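Side-chain contacts in envelope polyprotein (Puumala orthohantavirus, PDB 5FXU), which forms the ectodomain of the Gn glycoprotein, part of the antigenic surface of the virus and probably a partner in host-cell entry: residues A[210-215]-A[339-344]; A[255-260]-A[347-352]; A[286-291]-A[318-323]. One frame throughout, in Å; residues are numbered along the deposited sequence.

In the fold
Strand 340-354 ties contacts 1 and 2 together: its start meets helix 208-216 in contact 1, and its later part meets helix 249-260 in contact 2. Their centres lie about 14 Å apart and they share packing, with Phe212 CZ 3.5 Å from Leu255 CD2 and Phe212 CE1 3.6 Å from Met258 CB. Contact 3, nested in sequence between the segments of both, sits about 17 Å from contact 1, centre to centre, and touches it where Leu343 CD2 lies 3.8 Å from Tyr321 CD1. From contact 2 it is about 29 Å away between centres. A glycan sugar lies about 9 Å from the side chain of Lys339 in contact 1.

Contact 1. Residues A[210-215]-A[339-344]; sequences KSFETL and KTLPLT
Helix 208-216 packs against the start of strand 340-354 in the Gn head, and Phe212 and Glu213 reach from it to Leu341 on the strand and Lys339 just before it. The backbones stay well apart, the closest CA atoms, of Phe212 and Leu341, being 10.3 Å from each other, so long side chains suit the span. Lys339 is extended beyond CG and carries its ammonium group to the helix, where NZ donates to Glu213 OE2 at 2.7 Å. This salt bridge uses the anti lone pair of OE2, the one turned away from the other carboxylate oxygen. NZ also forms a salt bridge with Glu209 and a hydrogen bond to the carbonyl of Val335; two carboxylates around one buried amine would probably favour its charged form.

Beside this polar link, the Leu341 methyl CD2 lies 3.6 Å from Phe212 CE2, approaching the ring obliquely. Phe212 projects from the helix to the strand, with CG anti to the carbonyl carbon (chi1 -76°). The same ring stacks with His333, and helix 249-260 covers it too. One apolar and one charged side-chain pair thus pack a helix on the beginning of a long β-strand in the Gn head.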
ATOM      1  N   LYS A 210      16.882  -6.356  -1.462  1.00 49.89           N
ATOM      2  CA  LYS A 210      17.966  -7.117  -0.817  1.00 52.60           C
ATOM      3  C   LYS A 210      17.586  -7.580   0.583  1.00 51.10           C
ATOM      4  O   LYS A 210      17.931  -8.707   0.972  1.00 54.72           O
ATOM      5  CB  LYS A 210      19.280  -6.335  -0.778  1.00 57.90           C
ATOM      6  CG  LYS A 210      19.913  -6.115  -2.156  1.00 62.87           C
ATOM      7  CD  LYS A 210      21.377  -5.692  -2.039  1.00 67.85           C
ATOM      8  CE  LYS A 210      22.117  -5.619  -3.411  1.00 72.31           C
ATOM      9  NZ  LYS A 210      21.850  -6.628  -4.500  1.00 71.66           N
ATOM     10  N   SER A 211      16.849  -6.754   1.323  1.00 47.96           N
ATOM     11  CA  SER A 211      16.373  -7.157   2.640  1.00 47.14           C
ATOM     12  C   SER A 211      15.462  -8.350   2.544  1.00 48.11           C
ATOM     13  O   SER A 211      15.619  -9.308   3.297  1.00 53.27           O
ATOM     14  CB  SER A 211      15.653  -6.020   3.365  1.00 47.45           C
ATOM     15  OG  SER A 211      16.431  -4.827   3.368  1.00 47.11           O
ATOM     16  N   PHE A 212      14.563  -8.357   1.563  1.00 47.13           N
ATOM     17  CA  PHE A 212      13.687  -9.515   1.355  1.00 45.86           C
ATOM     18  C   PHE A 212      14.487 -10.758   0.979  1.00 47.32           C
ATOM     19  O   PHE A 212      14.206 -11.858   1.444  1.00 46.27           O
ATOM     20  CB  PHE A 212      12.617  -9.233   0.269  1.00 44.41           C
ATOM     21  CG  PHE A 212      11.498  -8.364   0.733  1.00 42.19           C
ATOM     22  CD1 PHE A 212      10.538  -8.867   1.586  1.00 41.47           C
ATOM     23  CD2 PHE A 212      11.412  -7.039   0.336  1.00 41.43           C
ATOM     24  CE1 PHE A 212       9.521  -8.064   2.040  1.00 41.02           C
ATOM     25  CE2 PHE A 212      10.383  -6.232   0.782  1.00 41.04           C
ATOM     26  CZ  PHE A 212       9.437  -6.745   1.636  1.00 40.63           C
ATOM     27  N   GLU A 213      15.467 -10.579   0.105  1.00 50.64           N
ATOM     28  CA  GLU A 213      16.291 -11.701  -0.379  1.00 54.44           C
ATOM     29  C   GLU A 213      17.085 -12.392   0.775  1.00 57.16           C
ATOM     30  O   GLU A 213      17.084 -13.624   0.877  1.00 55.06           O
ATOM     31  CB  GLU A 213      17.177 -11.226  -1.542  1.00 55.31           C
ATOM     32  CG  GLU A 213      16.370 -11.074  -2.845  1.00 56.75           C
ATOM     33  CD  GLU A 213      17.060 -10.264  -3.942  1.00 58.19           C
ATOM     34  OE1 GLU A 213      18.190  -9.761  -3.751  1.00 58.47           O
ATOM     35  OE2 GLU A 213      16.454 -10.142  -5.026  1.00 58.60           O
ATOM     36  N   THR A 214      17.696 -11.607   1.670  1.00 59.07           N
ATOM     37  CA  THR A 214      18.360 -12.193   2.864  1.00 62.15           C
ATOM     38  C   THR A 214      17.395 -13.047   3.692  1.00 65.51           C
ATOM     39  O   THR A 214      17.755 -14.101   4.191  1.00 66.04           O
ATOM     40  CB  THR A 214      19.018 -11.182   3.818  1.00 62.44           C
ATOM     41  OG1 THR A 214      18.018 -10.344   4.422  1.00 62.56           O
ATOM     42  CG2 THR A 214      20.084 -10.358   3.101  1.00 62.68           C
ATOM     43  N   LEU A 215      16.159 -12.597   3.818  1.00 68.36           N
ATOM     44  CA  LEU A 215      15.178 -13.325   4.608  1.00 72.29           C
ATOM     45  C   LEU A 215      14.705 -14.644   3.967  1.00 74.37           C
ATOM     46  O   LEU A 215      14.467 -15.618   4.673  1.00 74.51           O
ATOM     47  CB  LEU A 215      13.995 -12.392   4.888  1.00 75.37           C
ATOM     48  CG  LEU A 215      12.882 -12.862   5.814  1.00 78.45           C
ATOM     49  CD1 LEU A 215      13.394 -13.203   7.208  1.00 81.36           C
ATOM     50  CD2 LEU A 215      11.835 -11.764   5.884  1.00 78.16           C
ATOM     51  N   LYS A 339      10.780  -9.283 -11.145  1.00 36.97           N
ATOM     52  CA  LYS A 339       9.888  -9.215  -9.997  1.00 34.92           C
ATOM     53  C   LYS A 339       9.607  -7.779  -9.578  1.00 32.00           C
ATOM     54  O   LYS A 339      10.222  -6.823 -10.076  1.00 31.22           O
ATOM     55  CB  LYS A 339      10.432 -10.049  -8.842  1.00 39.02           C
ATOM     56  CG  LYS A 339      11.677  -9.515  -8.159  1.00 41.21           C
ATOM     57  CD  LYS A 339      12.098 -10.423  -7.017  1.00 42.94           C
ATOM     58  CE  LYS A 339      13.553 -10.205  -6.648  1.00 43.91           C
ATOM     59  NZ  LYS A 339      13.922 -11.059  -5.496  1.00 45.43           N
ATOM     60  N   THR A 340       8.632  -7.641  -8.682  1.00 29.34           N
ATOM     61  CA  THR A 340       8.121  -6.351  -8.286  1.00 26.09           C
ATOM     62  C   THR A 340       7.852  -6.277  -6.802  1.00 25.64           C
ATOM     63  O   THR A 340       7.757  -7.310  -6.134  1.00 25.16           O
ATOM     64  CB  THR A 340       6.780  -6.046  -8.979  1.00 24.91           C
ATOM     65  OG1 THR A 340       5.800  -7.000  -8.560  1.00 23.83           O
ATOM     66  CG2 THR A 340       6.921  -6.100 -10.483  1.00 25.21           C
ATOM     67  N   LEU A 341       7.680  -5.036  -6.331  1.00 25.23           N
ATOM     68  CA  LEU A 341       7.175  -4.716  -4.993  1.00 25.41           C
ATOM     69  C   LEU A 341       5.868  -3.970  -5.152  1.00 25.41           C
ATOM     70  O   LEU A 341       5.745  -3.098  -6.022  1.00 25.22           O
ATOM     71  CB  LEU A 341       8.149  -3.818  -4.227  1.00 25.32           C
ATOM     72  CG  LEU A 341       9.414  -4.506  -3.702  1.00 26.16           C
ATOM     73  CD1 LEU A 341      10.466  -3.472  -3.369  1.00 27.43           C
ATOM     74  CD2 LEU A 341       9.113  -5.353  -2.489  1.00 26.15           C
ATOM     75  N   PRO A 342       4.884  -4.285  -4.304  1.00 24.43           N
ATOM     76  CA  PRO A 342       3.610  -3.600  -4.442  1.00 24.71           C
ATOM     77  C   PRO A 342       3.647  -2.185  -3.859  1.00 28.04           C
ATOM     78  O   PRO A 342       4.390  -1.929  -2.895  1.00 27.99           O
ATOM     79  CB  PRO A 342       2.657  -4.498  -3.667  1.00 25.18           C
ATOM     80  CG  PRO A 342       3.528  -5.134  -2.606  1.00 25.11           C
ATOM     81  CD  PRO A 342       4.847  -5.344  -3.277  1.00 24.63           C
ATOM     82  N   LEU A 343       2.827  -1.293  -4.425  1.00 28.33           N
ATOM     83  CA  LEU A 343       2.742   0.100  -3.977  1.00 30.08           C
ATOM     84  C   LEU A 343       2.130   0.246  -2.594  1.00 28.20           C
ATOM     85  O   LEU A 343       2.561   1.095  -1.812  1.00 28.17           O
ATOM     86  CB  LEU A 343       1.954   0.965  -4.970  1.00 33.90           C
ATOM     87  CG  LEU A 343       2.579   1.251  -6.320  1.00 38.13           C
ATOM     88  CD1 LEU A 343       2.034   2.588  -6.813  1.00 41.92           C
ATOM     89  CD2 LEU A 343       4.096   1.270  -6.329  1.00 39.59           C
ATOM     90  N   THR A 344       1.106  -0.552  -2.324  1.00 26.68           N
ATOM     91  CA  THR A 344       0.502  -0.646  -1.004  1.00 27.54           C
ATOM     92  C   THR A 344       0.418  -2.103  -0.599  1.00 26.91           C
ATOM     93  O   THR A 344       0.435  -2.985  -1.448  1.00 25.82           O
ATOM     94  CB  THR A 344      -0.910  -0.055  -0.948  1.00 29.03           C
ATOM     95  OG1 THR A 344      -1.824  -0.908  -1.657  1.00 31.19           O
ATOM     96  CG2 THR A 344      -0.924   1.360  -1.537  1.00 29.32           C
TER

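Contact 2. Residues A[255-260]-A[347-352]; sequences LSRMAF and GFIPLP
Arg257 turns its CG anti to the carbonyl carbon (chi1 -57°) and then bends at chi2, -102°, which lays its chain along Phe348, Ile349 and Pro350. This is helix-on-strand packing in the Gn head: helix 249-260 lies against strand 340-354, their local axes 8.8 Å apart at closest and running at 139° to one another. The nearest CA atoms are those of Arg257 and Gly347, 7.3 Å apart.

A long arginine serves here because its methylene groups and its guanidinium can meet different partners. CG lies 4.1 Å from the branch methyl CG2 of Ile349, an apolar touch in which the two side chains run obliquely to each other. The next methylene, CD, is 3.2 Å from the carbonyl oxygen of Phe348, a close van der Waals approach. Within the sheet, Gly347 and Ile349 pair through their backbones with Val191 and Val189 of strand 185-197, while Glu265 accepts a hydrogen bond from the amide of Phe348 and also touches Arg257. At the far end, the compact, restrained ring of Pro350 offers an apolar surface to the planar cation: its CD sits over one face of the guanidinium, offset toward the rim, 3.3 Å from Arg257 NH2.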
ATOM      1  N   LEU A 255       7.922  -7.571   7.650  1.00 32.03           N
ATOM      2  CA  LEU A 255       8.712  -8.082   6.556  1.00 33.86           C
ATOM      3  C   LEU A 255       8.478  -9.557   6.327  1.00 33.75           C
ATOM      4  O   LEU A 255       8.418  -9.964   5.174  1.00 31.27           O
ATOM      5  CB  LEU A 255      10.203  -7.852   6.756  1.00 37.09           C
ATOM      6  CG  LEU A 255      10.672  -6.466   6.365  1.00 38.66           C
ATOM      7  CD1 LEU A 255      11.997  -6.208   7.058  1.00 41.36           C
ATOM      8  CD2 LEU A 255      10.825  -6.313   4.860  1.00 39.60           C
ATOM      9  N   SER A 256       8.406 -10.348   7.403  1.00 34.51           N
ATOM     10  CA  SER A 256       8.161 -11.778   7.249  1.00 36.80           C
ATOM     11  C   SER A 256       6.770 -12.049   6.631  1.00 36.01           C
ATOM     12  O   SER A 256       6.682 -12.801   5.662  1.00 34.94           O
ATOM     13  CB  SER A 256       8.454 -12.558   8.528  1.00 37.69           C
ATOM     14  OG  SER A 256       7.709 -12.040   9.565  1.00 40.77           O
ATOM     15  N   ARG A 257       5.730 -11.366   7.111  1.00 36.82           N
ATOM     16  CA  ARG A 257       4.399 -11.512   6.515  1.00 38.62           C
ATOM     17  C   ARG A 257       4.390 -11.035   5.049  1.00 36.44           C
ATOM     18  O   ARG A 257       3.736 -11.650   4.221  1.00 35.63           O
ATOM     19  CB  ARG A 257       3.323 -10.826   7.331  1.00 42.24           C
ATOM     20  CG  ARG A 257       3.217 -11.291   8.771  1.00 47.97           C
ATOM     21  CD  ARG A 257       2.081 -12.256   9.086  1.00 52.27           C
ATOM     22  NE  ARG A 257       2.057 -12.960  10.403  1.00 57.84           N
ATOM     23  CZ  ARG A 257       3.002 -13.020  11.374  1.00 61.59           C
ATOM     24  NH1 ARG A 257       4.177 -12.345  11.366  1.00 61.03           N
ATOM     25  NH2 ARG A 257       2.744 -13.793  12.443  1.00 62.56           N
ATOM     26  N   MET A 258       5.136  -9.977   4.724  1.00 34.17           N
ATOM     27  CA  MET A 258       5.294  -9.566   3.327  1.00 33.14           C
ATOM     28  C   MET A 258       5.952 -10.654   2.497  1.00 32.74           C
ATOM     29  O   MET A 258       5.531 -10.909   1.384  1.00 32.15           O
ATOM     30  CB  MET A 258       6.104  -8.270   3.184  1.00 32.53           C
ATOM     31  CG  MET A 258       5.319  -7.005   3.499  1.00 31.75           C
ATOM     32  SD  MET A 258       6.355  -5.525   3.479  1.00 30.89           S
ATOM     33  CE  MET A 258       5.135  -4.251   3.759  1.00 30.93           C
ATOM     34  N   ALA A 259       6.991 -11.275   3.038  1.00 32.59           N
ATOM     35  CA  ALA A 259       7.724 -12.298   2.326  1.00 32.85           C
ATOM     36  C   ALA A 259       6.872 -13.529   2.031  1.00 32.95           C
ATOM     37  O   ALA A 259       6.976 -14.087   0.965  1.00 32.23           O
ATOM     38  CB  ALA A 259       8.983 -12.676   3.070  1.00 33.93           C
ATOM     39  N   PHE A 260       5.957 -13.882   2.924  1.00 34.06           N
ATOM     40  CA  PHE A 260       5.064 -15.025   2.695  1.00 35.28           C
ATOM     41  C   PHE A 260       3.751 -14.654   1.950  1.00 34.87           C
ATOM     42  O   PHE A 260       3.221 -15.478   1.215  1.00 35.71           O
ATOM     43  CB  PHE A 260       4.864 -15.803   3.999  1.00 37.41           C
ATOM     44  CG  PHE A 260       6.108 -16.574   4.406  1.00 39.93           C
ATOM     45  CD1 PHE A 260       6.464 -17.776   3.737  1.00 41.10           C
ATOM     46  CD2 PHE A 260       6.975 -16.082   5.403  1.00 40.68           C
ATOM     47  CE1 PHE A 260       7.622 -18.477   4.094  1.00 42.73           C
ATOM     48  CE2 PHE A 260       8.137 -16.781   5.762  1.00 41.76           C
ATOM     49  CZ  PHE A 260       8.461 -17.972   5.106  1.00 43.12           C
ATOM     50  N   GLY A 347      -1.835  -6.228   5.631  1.00 32.96           N
ATOM     51  CA  GLY A 347      -1.744  -7.516   6.299  1.00 31.60           C
ATOM     52  C   GLY A 347      -1.953  -7.411   7.789  1.00 31.27           C
ATOM     53  O   GLY A 347      -2.440  -6.406   8.278  1.00 30.38           O
ATOM     54  N   PHE A 348      -1.611  -8.477   8.500  1.00 31.40           N
ATOM     55  CA  PHE A 348      -1.855  -8.594   9.937  1.00 32.66           C
ATOM     56  C   PHE A 348      -0.611  -9.115  10.639  1.00 33.74           C
ATOM     57  O   PHE A 348       0.066  -9.995  10.118  1.00 35.85           O
ATOM     58  CB  PHE A 348      -3.044  -9.507  10.203  1.00 32.40           C
ATOM     59  CG  PHE A 348      -4.311  -9.026   9.560  1.00 33.55           C
ATOM     60  CD1 PHE A 348      -4.612  -9.359   8.243  1.00 34.26           C
ATOM     61  CD2 PHE A 348      -5.195  -8.210  10.258  1.00 34.51           C
ATOM     62  CE1 PHE A 348      -5.783  -8.902   7.636  1.00 35.11           C
ATOM     63  CE2 PHE A 348      -6.372  -7.761   9.663  1.00 33.76           C
ATOM     64  CZ  PHE A 348      -6.663  -8.097   8.348  1.00 33.95           C
ATOM     65  N   ILE A 349      -0.308  -8.548  11.805  1.00 34.75           N
ATOM     66  CA  ILE A 349       0.775  -9.035  12.653  1.00 34.47           C
ATOM     67  C   ILE A 349       0.300  -9.186  14.099  1.00 34.09           C
ATOM     68  O   ILE A 349      -0.542  -8.393  14.577  1.00 33.68           O
ATOM     69  CB  ILE A 349       2.032  -8.131  12.592  1.00 34.90           C
ATOM     70  CG1 ILE A 349       1.772  -6.740  13.189  1.00 35.39           C
ATOM     71  CG2 ILE A 349       2.526  -8.027  11.157  1.00 36.03           C
ATOM     72  CD1 ILE A 349       3.015  -5.890  13.366  1.00 36.21           C
ATOM     73  N   PRO A 350       0.833 -10.201  14.807  1.00 33.07           N
ATOM     74  CA  PRO A 350       0.544 -10.342  16.227  1.00 33.27           C
ATOM     75  C   PRO A 350       1.345  -9.342  17.057  1.00 34.43           C
ATOM     76  O   PRO A 350       2.539  -9.190  16.834  1.00 36.34           O
ATOM     77  CB  PRO A 350       0.980 -11.772  16.517  1.00 33.86           C
ATOM     78  CG  PRO A 350       2.091 -12.033  15.557  1.00 33.16           C
ATOM     79  CD  PRO A 350       1.731 -11.265  14.321  1.00 33.26           C
ATOM     80  N   LEU A 351       0.687  -8.648  17.979  1.00 36.83           N
ATOM     81  CA  LEU A 351       1.372  -7.758  18.910  1.00 40.88           C
ATOM     82  C   LEU A 351       1.215  -8.229  20.346  1.00 42.67           C
ATOM     83  O   LEU A 351       0.122  -8.602  20.758  1.00 37.36           O
ATOM     84  CB  LEU A 351       0.820  -6.338  18.836  1.00 41.98           C
ATOM     85  CG  LEU A 351       1.067  -5.538  17.565  1.00 41.50           C
ATOM     86  CD1 LEU A 351       0.320  -4.215  17.503  1.00 43.41           C
ATOM     87  CD2 LEU A 351       2.544  -5.280  17.388  1.00 42.69           C
ATOM     88  N   PRO A 352       2.308  -8.180  21.122  1.00 48.29           N
ATOM     89  CA  PRO A 352       2.212  -8.417  22.546  1.00 52.33           C
ATOM     90  C   PRO A 352       1.736  -7.154  23.260  1.00 57.56           C
ATOM     91  O   PRO A 352       2.087  -6.041  22.860  1.00 59.78           O
ATOM     92  CB  PRO A 352       3.645  -8.755  22.926  1.00 52.97           C
ATOM     93  CG  PRO A 352       4.467  -7.942  22.001  1.00 51.61           C
ATOM     94  CD  PRO A 352       3.683  -7.840  20.723  1.00 50.14           C
TER

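Contact 3. Residues A[286-291]-A[318-323]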
ATOM      1  N   LYS A 286       7.291  -5.950 -21.390  1.00 41.54           N
ATOM      2  CA  LYS A 286       8.345  -4.946 -21.384  1.00 44.06           C
ATOM      3  C   LYS A 286       7.964  -3.725 -20.569  1.00 43.11           C
ATOM      4  O   LYS A 286       6.992  -3.031 -20.887  1.00 43.52           O
ATOM      5  CB  LYS A 286       8.643  -4.517 -22.804  1.00 47.82           C
ATOM      6  CG  LYS A 286       8.935  -5.680 -23.743  1.00 51.25           C
ATOM      7  CD  LYS A 286       8.948  -5.207 -25.187  1.00 54.26           C
ATOM      8  CE  LYS A 286       9.500  -6.291 -26.084  1.00 56.50           C
ATOM      9  NZ  LYS A 286       9.278  -5.942 -27.510  1.00 59.21           N
ATOM     10  N   ALA A 287       8.731  -3.473 -19.516  1.00 41.07           N
ATOM     11  CA  ALA A 287       8.522  -2.314 -18.657  1.00 39.98           C
ATOM     12  C   ALA A 287       9.860  -1.629 -18.414  1.00 39.09           C
ATOM     13  O   ALA A 287      10.751  -2.255 -17.852  1.00 37.98           O
ATOM     14  CB  ALA A 287       7.893  -2.742 -17.356  1.00 39.39           C
ATOM     15  N   PRO A 288      10.038  -0.389 -18.875  1.00 39.40           N
ATOM     16  CA  PRO A 288       9.047   0.343 -19.683  1.00 40.63           C
ATOM     17  C   PRO A 288       8.895  -0.279 -21.079  1.00 42.04           C
ATOM     18  O   PRO A 288       9.673  -1.154 -21.444  1.00 42.09           O
ATOM     19  CB  PRO A 288       9.603   1.777 -19.741  1.00 41.25           C
ATOM     20  CG  PRO A 288      11.051   1.642 -19.442  1.00 41.51           C
ATOM     21  CD  PRO A 288      11.189   0.459 -18.516  1.00 40.34           C
ATOM     22  N   SER A 289       7.877   0.142 -21.820  1.00 43.18           N
ATOM     23  CA  SER A 289       7.571  -0.432 -23.132  1.00 44.80           C
ATOM     24  C   SER A 289       8.687  -0.263 -24.155  1.00 47.42           C
ATOM     25  O   SER A 289       8.758  -1.032 -25.119  1.00 48.68           O
ATOM     26  CB  SER A 289       6.289   0.175 -23.703  1.00 45.12           C
ATOM     27  OG  SER A 289       6.460   1.549 -23.983  1.00 44.46           O
ATOM     28  N   THR A 290       9.547   0.736 -23.931  1.00 48.61           N
ATOM     29  CA  THR A 290      10.728   0.972 -24.755  1.00 49.65           C
ATOM     30  C   THR A 290      11.866  -0.042 -24.585  1.00 50.39           C
ATOM     31  O   THR A 290      12.806  -0.007 -25.352  1.00 52.39           O
ATOM     32  CB  THR A 290      11.303   2.358 -24.466  1.00 49.51           C
ATOM     33  OG1 THR A 290      11.545   2.478 -23.067  1.00 46.97           O
ATOM     34  CG2 THR A 290      10.338   3.434 -24.920  1.00 49.86           C
ATOM     35  N   GLU A 291      11.796  -0.941 -23.604  1.00 50.49           N
ATOM     36  CA  GLU A 291      12.788  -2.026 -23.471  1.00 51.74           C
ATOM     37  C   GLU A 291      12.699  -3.009 -24.649  1.00 51.43           C
ATOM     38  O   GLU A 291      11.621  -3.308 -25.151  1.00 48.71           O
ATOM     39  CB  GLU A 291      12.605  -2.798 -22.158  1.00 52.64           C
ATOM     40  CG  GLU A 291      12.835  -1.971 -20.899  1.00 54.64           C
ATOM     41  CD  GLU A 291      14.297  -1.778 -20.546  1.00 58.00           C
ATOM     42  OE1 GLU A 291      15.106  -2.691 -20.806  1.00 62.04           O
ATOM     43  OE2 GLU A 291      14.635  -0.716 -19.969  1.00 63.93           O
ATOM     44  N   ASP A 318      16.148   3.656 -10.089  1.00 60.75           N
ATOM     45  CA  ASP A 318      15.101   4.609 -10.439  1.00 60.28           C
ATOM     46  C   ASP A 318      13.828   3.815 -10.641  1.00 56.25           C
ATOM     47  O   ASP A 318      13.816   2.910 -11.480  1.00 55.43           O
ATOM     48  CB  ASP A 318      15.433   5.320 -11.755  1.00 64.87           C
ATOM     49  CG  ASP A 318      16.703   6.150 -11.666  1.00 68.77           C
ATOM     50  OD1 ASP A 318      16.986   6.736 -10.586  1.00 69.74           O
ATOM     51  OD2 ASP A 318      17.410   6.217 -12.700  1.00 72.95           O
ATOM     52  N   PRO A 319      12.762   4.152  -9.885  1.00 50.93           N
ATOM     53  CA  PRO A 319      11.537   3.361  -9.933  1.00 47.78           C
ATOM     54  C   PRO A 319      10.848   3.312 -11.313  1.00 45.34           C
ATOM     55  O   PRO A 319      10.680   4.345 -11.968  1.00 44.48           O
ATOM     56  CB  PRO A 319      10.631   4.044  -8.905  1.00 48.19           C
ATOM     57  CG  PRO A 319      11.152   5.435  -8.774  1.00 49.40           C
ATOM     58  CD  PRO A 319      12.619   5.368  -9.060  1.00 50.04           C
ATOM     59  N   VAL A 320      10.521   2.102 -11.759  1.00 41.56           N
ATOM     60  CA  VAL A 320       9.670   1.901 -12.917  1.00 39.63           C
ATOM     61  C   VAL A 320       8.336   1.421 -12.381  1.00 36.54           C
ATOM     62  O   VAL A 320       8.242   0.283 -11.925  1.00 35.18           O
ATOM     63  CB  VAL A 320      10.265   0.868 -13.874  1.00 39.90           C
ATOM     64  CG1 VAL A 320       9.295   0.565 -15.007  1.00 40.23           C
ATOM     65  CG2 VAL A 320      11.567   1.389 -14.434  1.00 41.34           C
ATOM     66  N   TYR A 321       7.334   2.292 -12.427  1.00 34.58           N
ATOM     67  CA  TYR A 321       6.026   1.991 -11.868  1.00 33.77           C
ATOM     68  C   TYR A 321       5.175   1.255 -12.888  1.00 32.31           C
ATOM     69  O   TYR A 321       5.169   1.599 -14.060  1.00 32.69           O
ATOM     70  CB  TYR A 321       5.312   3.273 -11.408  1.00 34.64           C
ATOM     71  CG  TYR A 321       5.933   3.944 -10.221  1.00 35.70           C
ATOM     72  CD1 TYR A 321       5.625   3.527  -8.948  1.00 35.58           C
ATOM     73  CD2 TYR A 321       6.826   5.017 -10.369  1.00 37.57           C
ATOM     74  CE1 TYR A 321       6.185   4.140  -7.837  1.00 36.52           C
ATOM     75  CE2 TYR A 321       7.400   5.645  -9.264  1.00 38.28           C
ATOM     76  CZ  TYR A 321       7.075   5.193  -7.991  1.00 38.19           C
ATOM     77  OH  TYR A 321       7.636   5.756  -6.867  1.00 38.36           O
ATOM     78  N   ILE A 322       4.457   0.253 -12.424  1.00 31.89           N
ATOM     79  CA  ILE A 322       3.666  -0.618 -13.276  1.00 33.02           C
ATOM     80  C   ILE A 322       2.232  -0.675 -12.819  1.00 31.10           C
ATOM     81  O   ILE A 322       1.959  -0.753 -11.653  1.00 30.15           O
ATOM     82  CB  ILE A 322       4.249  -2.046 -13.299  1.00 35.34           C
ATOM     83  CG1 ILE A 322       5.585  -2.012 -14.026  1.00 37.52           C
ATOM     84  CG2 ILE A 322       3.362  -3.015 -14.077  1.00 35.69           C
ATOM     85  CD1 ILE A 322       6.652  -2.640 -13.204  1.00 40.03           C
ATOM     86  N   TRP A 323       1.333  -0.590 -13.782  1.00 31.18           N
ATOM     87  CA  TRP A 323      -0.062  -0.846 -13.602  1.00 30.70           C
ATOM     88  C   TRP A 323      -0.426  -2.013 -14.531  1.00 30.63           C
ATOM     89  O   TRP A 323      -0.330  -1.881 -15.746  1.00 30.94           O
ATOM     90  CB  TRP A 323      -0.853   0.410 -13.979  1.00 31.21           C
ATOM     91  CG  TRP A 323      -2.326   0.228 -13.907  1.00 31.76           C
ATOM     92  CD1 TRP A 323      -3.012  -0.488 -13.005  1.00 30.78           C
ATOM     93  CD2 TRP A 323      -3.286   0.810 -14.781  1.00 33.01           C
ATOM     94  NE1 TRP A 323      -4.335  -0.408 -13.265  1.00 32.34           N
ATOM     95  CE2 TRP A 323      -4.532   0.388 -14.356  1.00 33.13           C
ATOM     96  CE3 TRP A 323      -3.198   1.670 -15.877  1.00 34.88           C
ATOM     97  CZ2 TRP A 323      -5.708   0.783 -14.983  1.00 35.24           C
ATOM     98  CZ3 TRP A 323      -4.350   2.068 -16.505  1.00 36.78           C
ATOM     99  CH2 TRP A 323      -5.600   1.620 -16.057  1.00 36.65           C
TER
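Val320 CG1 meets Pro288 CD at 4.0 Å, the methyl reaching the proline ring beside its nitrogen while the two side chains cross at about a right angle. The same methyl lies 4.3 Å from Ala287 CB, so a single valine branch touches both Ala287 and Pro288. Val320 sets CG1 opposite its own backbone nitrogen (chi1 174°), and from there the methyl faces the Ala287-Pro288 peptide. A third apolar touch comes from Ile322, two residues further along: its CG1 comes within 4.1 Å of Ala287 CB. The Ile322 CA-CB bond does not aim directly at the loop, but the side chain bends back to it. Alanine suits its place because its small methyl can face both branched residues at once, and the branched valine and isoleucine supply broad hydrocarbon surface.

The peptide between Ala287 and Pro288 is cis. Pro288 also opens a type I β turn that ends at Glu291 and is closed by a backbone hydrogen bond of 3.0 Å from Glu291 N to Pro288 O. This turn belongs to the connection between antiparallel strands 278-285 and 296-302, so the contact sets a hairpin loop against segment 318-323.

Further out, Ala287 O accepts a hydrogen bond from Thr295 OG1, and Ser289 OG bonds to Glu85 of strand 79-89. In segment 318-323, Val320 and Ile322 pair through their backbones with Leu313 and Gly311 of strand 310-313, and Tyr321 pairs with Thr58 of strand 54-64, a residue that Ala287 and Pro288 also touch.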